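Local coordinates for probable ABC transporter phosphite binding protein PhnD1 (Prochlorococcus marinus str. MIT 9301, PDB 5LQ5) that binds inorganic phosphite strongly, and methylphosphonate and phosphate only very weakly, as the probable periplasmic solute-binding component of an ABC transporter, at residues 20-25 against 60-65; 9-14 against 204-209. All coordinates share one frame; numbering follows the deposited sequence. Where two conformers were deposited one is given.

Both contacts lie in the half of this periplasmic binding protein built on the sheet that holds strands 5-10, 60-63 and 207-210; the centres of the two contacts are about 7 Å apart. Strand 60-63 runs between the other two, so contact 1 sets helix 16-34 over the middle of the sheet while contact 2 reaches across that strand. They join directly: Leu60 O and Gly9 N are 2.9 Å apart, and Gly65 N is 2.8 Å from Asp205 OD1, each a probable hydrogen bond. Phe23 CE2 also packs on Ala10 CB at 3.4 Å. Contact 2 carries Asp205 and Tyr206 of the phosphite pocket; contact 1 supplies Gly64, with the Trp62 side chain about 8 Å from the ion.

Contact 1: 20-25 against 60-65; sequences DKRFNL and LVWFGG
The Phe23 ring meets Trp62 at its edge, CZ lying 3.7 Å from Trp62 CD1, while one of its faces carries Arg22 CG of the same helix, 4.1 Å above the ring centre. The indole is inclined at 47° to the phenyl ring, neither stacked on it nor edge-to-face. At the indole's own edge, in its plane, sits a water that accepts from Trp62 NE1 (3.1 Å) and from Arg22 NH2 (2.8 Å). The guanidinium stands steeply to the indole, the planes 72° apart, and has Phe23 CE2 at its edge. A bend at chi3 (81°) swings the guanidinium past the CE2 rim of the phenyl ring to this water, and NH1 is hydrogen-bonded to Met246 O. Phe247 adds a cation-pi contact to Arg22 and an edge-to-face contact to Trp62. A leucine in place of Trp62 would probably leave the water without its indole donor and open a gap beside Phe23 CZ. Helix 16-34 is thus joined to strand 60-63 by an aromatic contact with a water bridge beside it. The water satisfies the buried indole N-H, and Trp62, whose ring meets that of Tyr206, stands as a second-shell residue behind the phosphite pocket.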
ATOM      1  N   ASP A  20       1.323   9.839  -9.843  1.00 21.40           N
ATOM      2  CA  ASP A  20       1.318  10.208 -11.268  1.00 24.78           C
ATOM      3  C   ASP A  20       2.656   9.853 -11.919  1.00 25.81           C
ATOM      4  O   ASP A  20       2.717   9.230 -12.980  1.00 27.39           O
ATOM      5  CB  ASP A  20       1.121  11.709 -11.427  1.00 27.57           C
ATOM      6  CG  ASP A  20      -0.314  12.157 -11.252  1.00 32.22           C
ATOM      7  OD1 ASP A  20      -1.238  11.329 -11.240  1.00 31.56           O
ATOM      8  OD2 ASP A  20      -0.515  13.393 -11.133  1.00 35.15           O
ATOM      9  N   LYS A  21       3.742  10.257 -11.276  1.00 22.35           N
ATOM     10  CA  LYS A  21       5.085  10.020 -11.847  1.00 28.45           C
ATOM     11  C   LYS A  21       5.379   8.525 -12.040  1.00 29.56           C
ATOM     12  O   LYS A  21       5.776   8.097 -13.130  1.00 31.18           O
ATOM     13  CB  LYS A  21       6.180  10.663 -10.988  1.00 30.81           C
ATOM     14  CG  LYS A  21       7.490  10.846 -11.740  1.00 39.29           C
ATOM     15  CD  LYS A  21       8.592  11.356 -10.833  1.00 44.42           C
ATOM     16  CE  LYS A  21       9.926  11.279 -11.564  1.00 72.45           C
ATOM     17  NZ  LYS A  21      11.075  11.677 -10.713  1.00 68.72           N
ATOM     18  N   ARG A  22       5.151   7.758 -10.977  1.00 24.04           N
ATOM     19  CA  ARG A  22       5.352   6.305 -10.943  1.00 22.84           C
ATOM     20  C   ARG A  22       4.511   5.608 -11.985  1.00 22.41           C
ATOM     21  O   ARG A  22       5.041   4.815 -12.817  1.00 24.72           O
ATOM     22  CB  ARG A  22       4.987   5.747  -9.560  1.00 24.94           C
ATOM     23  CG  ARG A  22       5.232   4.274  -9.413  1.00 30.45           C
ATOM     24  CD  ARG A  22       5.556   3.948  -8.004  1.00 31.26           C
ATOM     25  NE  ARG A  22       4.371   3.836  -7.199  1.00 26.33           N
ATOM     26  CZ  ARG A  22       4.395   3.573  -5.900  1.00 33.85           C
ATOM     27  NH1 ARG A  22       5.554   3.456  -5.260  1.00 32.72           N
ATOM     28  NH2 ARG A  22       3.256   3.435  -5.242  1.00 31.14           N
ATOM     29  N   PHE A  23       3.202   5.814 -11.919  1.00 22.66           N
ATOM     30  CA  PHE A  23       2.298   4.995 -12.740  1.00 19.84           C
ATOM     31  C   PHE A  23       2.226   5.410 -14.196  1.00 22.48           C
ATOM     32  O   PHE A  23       2.018   4.583 -15.082  1.00 23.41           O
ATOM     33  CB  PHE A  23       0.935   4.830 -12.060  1.00 21.57           C
ATOM     34  CG  PHE A  23       1.042   4.022 -10.818  1.00 20.64           C
ATOM     35  CD1 PHE A  23       1.324   2.654 -10.873  1.00 19.95           C
ATOM     36  CD2 PHE A  23       0.944   4.629  -9.570  1.00 20.44           C
ATOM     37  CE1 PHE A  23       1.511   1.937  -9.725  1.00 20.59           C
ATOM     38  CE2 PHE A  23       1.098   3.898  -8.415  1.00 19.17           C
ATOM     39  CZ  PHE A  23       1.390   2.556  -8.491  1.00 19.50           C
ATOM     40  N   ASN A  24       2.516   6.670 -14.465  1.00 23.82           N
ATOM     41  CA  ASN A  24       2.651   7.096 -15.870  1.00 26.54           C
ATOM     42  C   ASN A  24       3.929   6.490 -16.488  1.00 23.54           C
ATOM     43  O   ASN A  24       3.893   6.025 -17.656  1.00 27.85           O
ATOM     44  CB  ASN A  24       2.658   8.619 -16.007  1.00 26.56           C
ATOM     45  CG  ASN A  24       1.294   9.261 -15.767  1.00 28.55           C
ATOM     46  OD1 ASN A  24       0.234   8.683 -16.021  1.00 26.97           O
ATOM     47  ND2 ASN A  24       1.318  10.520 -15.315  1.00 29.67           N
ATOM     48  N   LEU A  25       5.038   6.480 -15.757  1.00 24.38           N
ATOM     49  CA  LEU A  25       6.289   5.889 -16.309  1.00 26.72           C
ATOM     50  C   LEU A  25       6.147   4.378 -16.547  1.00 26.07           C
ATOM     51  O   LEU A  25       6.532   3.834 -17.582  1.00 27.43           O
ATOM     52  CB  LEU A  25       7.475   6.131 -15.384  1.00 27.60           C
ATOM     53  CG  LEU A  25       8.065   7.532 -15.376  1.00 34.54           C
ATOM     54  CD1 LEU A  25       9.116   7.622 -14.283  1.00 44.50           C
ATOM     55  CD2 LEU A  25       8.667   7.891 -16.737  1.00 37.21           C
ATOM     56  N   LEU A  60      -5.471  -3.488 -14.357  1.00 19.29           N
ATOM     57  CA  LEU A  60      -4.233  -3.891 -13.731  1.00 17.31           C
ATOM     58  C   LEU A  60      -3.959  -2.889 -12.620  1.00 19.48           C
ATOM     59  O   LEU A  60      -3.788  -1.707 -12.888  1.00 18.69           O
ATOM     60  CB  LEU A  60      -3.087  -3.858 -14.725  1.00 17.75           C
ATOM     61  CG  LEU A  60      -1.699  -4.168 -14.152  1.00 17.44           C
ATOM     62  CD1 LEU A  60      -1.570  -5.603 -13.655  1.00 18.87           C
ATOM     63  CD2 LEU A  60      -0.676  -3.880 -15.251  1.00 20.35           C
ATOM     64  N   VAL A  61      -3.974  -3.339 -11.381  1.00 16.03           N
ATOM     65  CA  VAL A  61      -3.964  -2.442 -10.211  1.00 16.17           C
ATOM     66  C   VAL A  61      -2.930  -2.852  -9.188  1.00 15.44           C
ATOM     67  O   VAL A  61      -2.808  -4.026  -8.860  1.00 16.22           O
ATOM     68  CB  VAL A  61      -5.344  -2.387  -9.532  1.00 16.12           C
ATOM     69  CG1 VAL A  61      -5.352  -1.493  -8.310  1.00 16.40           C
ATOM     70  CG2 VAL A  61      -6.403  -1.893 -10.496  1.00 16.69           C
ATOM     71  N   TRP A  62      -2.168  -1.867  -8.733  1.00 15.82           N
ATOM     72  CA  TRP A  62      -1.241  -1.963  -7.604  1.00 15.49           C
ATOM     73  C   TRP A  62      -2.025  -1.819  -6.307  1.00 15.72           C
ATOM     74  O   TRP A  62      -2.473  -0.715  -5.951  1.00 16.35           O
ATOM     75  CB  TRP A  62      -0.179  -0.919  -7.740  1.00 17.08           C
ATOM     76  CG  TRP A  62       0.912  -0.905  -6.722  1.00 19.30           C
ATOM     77  CD1 TRP A  62       1.145   0.082  -5.802  1.00 18.99           C
ATOM     78  CD2 TRP A  62       1.914  -1.888  -6.512  1.00 17.53           C
ATOM     79  NE1 TRP A  62       2.258  -0.209  -5.046  1.00 19.47           N
ATOM     80  CE2 TRP A  62       2.747  -1.418  -5.454  1.00 17.71           C
ATOM     81  CE3 TRP A  62       2.196  -3.131  -7.088  1.00 21.25           C
ATOM     82  CZ2 TRP A  62       3.834  -2.147  -4.973  1.00 22.10           C
ATOM     83  CZ3 TRP A  62       3.297  -3.856  -6.599  1.00 23.60           C
ATOM     84  CH2 TRP A  62       4.106  -3.338  -5.560  1.00 21.97           C
ATOM     85  N   PHE A  63      -2.303  -2.970  -5.696  1.00 15.19           N
ATOM     86  CA  PHE A  63      -3.077  -3.065  -4.471  1.00 15.65           C
ATOM     87  C   PHE A  63      -2.161  -3.268  -3.244  1.00 16.45           C
ATOM     88  O   PHE A  63      -1.023  -3.760  -3.354  1.00 16.73           O
ATOM     89  CB  PHE A  63      -4.053  -4.248  -4.527  1.00 15.66           C
ATOM     90  CG  PHE A  63      -5.345  -3.967  -5.249  1.00 14.95           C
ATOM     91  CD1 PHE A  63      -6.230  -3.004  -4.759  1.00 16.05           C
ATOM     92  CD2 PHE A  63      -5.680  -4.632  -6.415  1.00 17.12           C
ATOM     93  CE1 PHE A  63      -7.436  -2.731  -5.415  1.00 15.98           C
ATOM     94  CE2 PHE A  63      -6.883  -4.390  -7.052  1.00 16.83           C
ATOM     95  CZ  PHE A  63      -7.759  -3.411  -6.559  1.00 16.45           C
ATOM     96  N   GLY A  64      -2.669  -2.914  -2.069  1.00 16.50           N
ATOM     97  CA  GLY A  64      -2.142  -3.351  -0.827  1.00 16.99           C
ATOM     98  C   GLY A  64      -2.634  -4.767  -0.524  1.00 15.81           C
ATOM     99  O   GLY A  64      -3.474  -5.303  -1.254  1.00 17.19           O
ATOM    100  N   GLY A  65      -2.161  -5.350   0.570  1.00 17.82           N
ATOM    101  CA  GLY A  65      -2.586  -6.712   0.942  1.00 17.85           C
ATOM    102  C   GLY A  65      -4.089  -6.834   1.154  1.00 14.51           C
ATOM    103  O   GLY A  65      -4.761  -7.641   0.504  1.00 17.88           O
TER
HETATM  104  O   HOH W   1       3.150   1.895  -2.960  1.00 25.67           O

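Contact 2: 9-14 against 204-209; sequences GAIPDQ and VDYHWV. With PO3 (phosphite ion), chain B.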
ATOM      1  N   GLY A   9      -4.333   1.101 -12.533  1.00 19.50           N
ATOM      2  CA  GLY A   9      -4.750   1.816 -11.315  1.00 18.26           C
ATOM      3  C   GLY A   9      -3.845   1.466 -10.133  1.00 16.74           C
ATOM      4  O   GLY A   9      -2.935   0.603 -10.222  1.00 16.16           O
ATOM      5  N   ALA A  10      -4.100   2.137  -9.033  1.00 16.43           N
ATOM      6  CA  ALA A  10      -3.320   1.945  -7.824  1.00 16.64           C
ATOM      7  C   ALA A  10      -4.038   2.521  -6.622  1.00 15.55           C
ATOM      8  O   ALA A  10      -4.672   3.569  -6.706  1.00 16.88           O
ATOM      9  CB  ALA A  10      -1.984   2.612  -7.966  1.00 16.87           C
ATOM     10  N   ILE A  11      -3.909   1.864  -5.479  1.00 15.81           N
ATOM     11  CA  ILE A  11      -4.386   2.469  -4.246  1.00 15.07           C
ATOM     12  C   ILE A  11      -3.650   3.809  -4.029  1.00 15.87           C
ATOM     13  O   ILE A  11      -2.424   3.886  -4.246  1.00 16.53           O
ATOM     14  CB  ILE A  11      -4.265   1.557  -3.011  1.00 14.77           C
ATOM     15  CG1 ILE A  11      -2.838   1.018  -2.836  1.00 16.64           C
ATOM     16  CG2 ILE A  11      -5.304   0.412  -3.096  1.00 18.13           C
ATOM     17  CD1 ILE A  11      -2.600   0.435  -1.470  1.00 18.59           C
ATOM     18  N   PRO A  12      -4.360   4.861  -3.599  1.00 14.34           N
ATOM     19  CA  PRO A  12      -3.746   6.185  -3.427  1.00 17.61           C
ATOM     20  C   PRO A  12      -3.081   6.322  -2.056  1.00 16.10           C
ATOM     21  O   PRO A  12      -3.557   7.019  -1.160  1.00 17.74           O
ATOM     22  CB  PRO A  12      -4.929   7.126  -3.592  1.00 19.41           C
ATOM     23  CG  PRO A  12      -6.116   6.333  -3.109  1.00 19.35           C
ATOM     24  CD  PRO A  12      -5.830   4.912  -3.498  1.00 16.40           C
ATOM     25  N   ASP A  13      -1.952   5.624  -1.924  1.00 15.76           N
ATOM     26  CA  ASP A  13      -1.257   5.418  -0.635  1.00 16.28           C
ATOM     27  C   ASP A  13      -0.234   6.509  -0.326  1.00 17.69           C
ATOM     28  O   ASP A  13       0.350   6.537   0.748  1.00 19.41           O
ATOM     29  CB  ASP A  13      -0.634   4.023  -0.558  1.00 18.15           C
ATOM     30  CG  ASP A  13       0.592   3.848  -1.470  1.00 20.57           C
ATOM     31  OD1 ASP A  13       0.745   4.594  -2.459  1.00 19.56           O
ATOM     32  OD2 ASP A  13       1.411   2.972  -1.171  1.00 22.94           O
ATOM     33  N   GLN A  14      -0.027   7.375  -1.321  1.00 17.38           N
ATOM     34  CA  GLN A  14       0.922   8.489  -1.276  1.00 20.07           C
ATOM     35  C   GLN A  14       0.314   9.686  -2.016  1.00 18.85           C
ATOM     36  O   GLN A  14      -0.696   9.550  -2.677  1.00 18.85           O
ATOM     37  CB  GLN A  14       2.263   8.055  -1.917  1.00 21.90           C
ATOM     38  CG  GLN A  14       2.973   7.018  -1.059  1.00 24.35           C
ATOM     39  CD  GLN A  14       4.086   6.351  -1.808  1.00 32.19           C
ATOM     40  OE1 GLN A  14       3.932   5.275  -2.380  1.00 41.81           O
ATOM     41  NE2 GLN A  14       5.193   6.972  -1.800  1.00 28.38           N
ATOM     42  N   VAL A 204       2.675  -9.775   4.832  1.00 21.18           N
ATOM     43  CA  VAL A 204       2.637  -9.639   3.354  1.00 22.58           C
ATOM     44  C   VAL A 204       1.852  -8.375   2.981  1.00 22.10           C
ATOM     45  O   VAL A 204       0.895  -8.039   3.655  0.50 22.56           O
ATOM     46  CB  VAL A 204       2.010 -10.867   2.659  0.50 29.41           C
ATOM     47  CG1 VAL A 204       0.517 -10.951   2.884  0.50 40.14           C
ATOM     48  CG2 VAL A 204       2.293 -10.833   1.183  0.50 41.85           C
ATOM     49  N   ASP A 205       2.220  -7.700   1.892  1.00 20.86           N
ATOM     50  CA  ASP A 205       1.518  -6.465   1.526  1.00 18.80           C
ATOM     51  C   ASP A 205       1.272  -6.325   0.013  1.00 17.32           C
ATOM     52  O   ASP A 205       0.342  -6.956  -0.538  1.00 18.65           O
ATOM     53  CB  ASP A 205       2.173  -5.245   2.189  1.00 19.18           C
ATOM     54  CG  ASP A 205       1.230  -4.009   2.235  1.00 16.55           C
ATOM     55  OD1 ASP A 205       0.121  -4.045   1.625  1.00 17.86           O
ATOM     56  OD2 ASP A 205       1.560  -3.034   2.961  1.00 17.55           O
ATOM     57  N   TYR A 206       2.012  -5.433  -0.644  1.00 17.94           N
ATOM     58  CA  TYR A 206       1.582  -4.965  -1.952  1.00 19.17           C
ATOM     59  C   TYR A 206       1.720  -5.989  -3.057  1.00 19.74           C
ATOM     60  O   TYR A 206       2.609  -6.841  -3.030  1.00 20.79           O
ATOM     61  CB  TYR A 206       2.349  -3.717  -2.370  1.00 19.18           C
ATOM     62  CG  TYR A 206       2.114  -2.478  -1.544  1.00 20.01           C
ATOM     63  CD1 TYR A 206       1.309  -1.469  -2.033  1.00 18.93           C
ATOM     64  CD2 TYR A 206       2.744  -2.264  -0.325  1.00 19.87           C
ATOM     65  CE1 TYR A 206       1.093  -0.300  -1.337  1.00 17.34           C
ATOM     66  CE2 TYR A 206       2.533  -1.088   0.415  1.00 17.61           C
ATOM     67  CZ  TYR A 206       1.736  -0.094  -0.110  1.00 17.34           C
ATOM     68  OH  TYR A 206       1.567   1.065   0.655  1.00 18.46           O
ATOM     69  N   HIS A 207       0.833  -5.886  -4.043  1.00 18.72           N
ATOM     70  CA  HIS A 207       0.847  -6.749  -5.216  1.00 19.01           C
ATOM     71  C   HIS A 207       0.001  -6.244  -6.358  1.00 18.97           C
ATOM     72  O   HIS A 207      -0.985  -5.521  -6.149  1.00 17.86           O
ATOM     73  CB  HIS A 207       0.426  -8.171  -4.842  1.00 20.18           C
ATOM     74  CG  HIS A 207      -0.952  -8.301  -4.261  1.00 18.98           C
ATOM     75  ND1 HIS A 207      -1.278  -7.873  -2.988  1.00 19.73           N
ATOM     76  CD2 HIS A 207      -2.065  -8.890  -4.749  1.00 20.16           C
ATOM     77  CE1 HIS A 207      -2.546  -8.164  -2.744  1.00 22.42           C
ATOM     78  NE2 HIS A 207      -3.041  -8.785  -3.793  1.00 23.19           N
ATOM     79  N   TRP A 208       0.429  -6.604  -7.566  1.00 17.05           N
ATOM     80  CA  TRP A 208      -0.311  -6.357  -8.780  1.00 18.51           C
ATOM     81  C   TRP A 208      -1.379  -7.402  -8.971  1.00 18.25           C
ATOM     82  O   TRP A 208      -1.112  -8.588  -8.865  1.00 19.58           O
ATOM     83  CB  TRP A 208       0.587  -6.395 -10.010  1.00 19.42           C
ATOM     84  CG  TRP A 208       1.515  -5.222 -10.183  1.00 17.85           C
ATOM     85  CD1 TRP A 208       2.881  -5.192  -9.999  1.00 20.69           C
ATOM     86  CD2 TRP A 208       1.145  -3.919 -10.649  1.00 17.17           C
ATOM     87  NE1 TRP A 208       3.351  -3.942 -10.286  1.00 21.92           N
ATOM     88  CE2 TRP A 208       2.317  -3.149 -10.703  1.00 22.79           C
ATOM     89  CE3 TRP A 208      -0.066  -3.331 -10.997  1.00 19.32           C
ATOM     90  CZ2 TRP A 208       2.306  -1.819 -11.106  1.00 22.40           C
ATOM     91  CZ3 TRP A 208      -0.076  -2.018 -11.416  1.00 20.01           C
ATOM     92  CH2 TRP A 208       1.098  -1.276 -11.457  1.00 20.34           C
ATOM     93  N   VAL A 209      -2.558  -6.942  -9.358  1.00 17.54           N
ATOM     94  CA  VAL A 209      -3.710  -7.768  -9.663  1.00 16.83           C
ATOM     95  C   VAL A 209      -4.224  -7.406 -11.043  1.00 19.26           C
ATOM     96  O   VAL A 209      -4.454  -6.234 -11.322  1.00 19.42           O
ATOM     97  CB  VAL A 209      -4.828  -7.624  -8.619  1.00 20.05           C
ATOM     98  CG1 VAL A 209      -6.003  -8.548  -8.953  1.00 20.34           C
ATOM     99  CG2 VAL A 209      -4.309  -7.932  -7.207  1.00 19.05           C
TER
HETATM  100  P   PO3 B 401      -1.199  -0.645   2.123  1.00 16.36           P
HETATM  101  O1  PO3 B 401      -0.098  -1.137   3.120  1.00 15.81           O
HETATM  102  O2  PO3 B 401      -2.495  -1.554   2.078  1.00 17.20           O
HETATM  103  O3  PO3 B 401      -1.556   0.847   2.370  1.00 16.06           O
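Tyr206 and Asp13 are joined by the hydrogen bond across this contact: the phenol OH donates to Asp13 OD2 (2.6 Å), which accepts with its anti lone pair, on the side away from the other carboxylate oxygen. The two side chains come from opposite directions, with carboxylate and ring planes 66° apart. Asp13 has CG between its backbone N and carbonyl carbon (chi1 72°), which brings the carboxylate to the phenol. Asn176 ND2 hydrogen-bonds to the same phenol oxygen. Asp13 OD1 forms a long, weak ion pair with Arg22.

The apolar part is small. Ile11 CD1 lies 3.8 Å from Tyr206 CE1, crossing the tyrosine obliquely, and the same methyl is 4.0 Å from phosphite O3. Separately, the Trp208 indole makes a loose van der Waals approach to a backbone carbonyl, CZ3 to Gly9 O at 4.1 Å. The touching parts, 9-13 and 206-208, run nearly opposite (173°), with strand 60-63 between their strands.

Most of the close phosphite contacts within the two segments come from 204-209. Asp205 OD2 is 2.5 Å from phosphite O1. Tyr206 OH is 3.6 Å from the phosphorus. His207 ND1 donates to Asp205 O at 3.1 Å, in the carbonyl plane, and ties down the backbone beside the carboxylate. Tyr46, Ser126, Ser128 and His158 side chains and the Thr127 backbone N also hydrogen-bond the ion.

Because the phenol donates to Asp13, the direction of its O-H is set, and the Asn176 amide, on the other sheet of this two-lobed fold, grips its oxygen as well. Tyr206 is therefore held beside the phosphorus by second-shell bonds, and the short Asp205-phosphite approach suggests that a proton lies between the two oxygens.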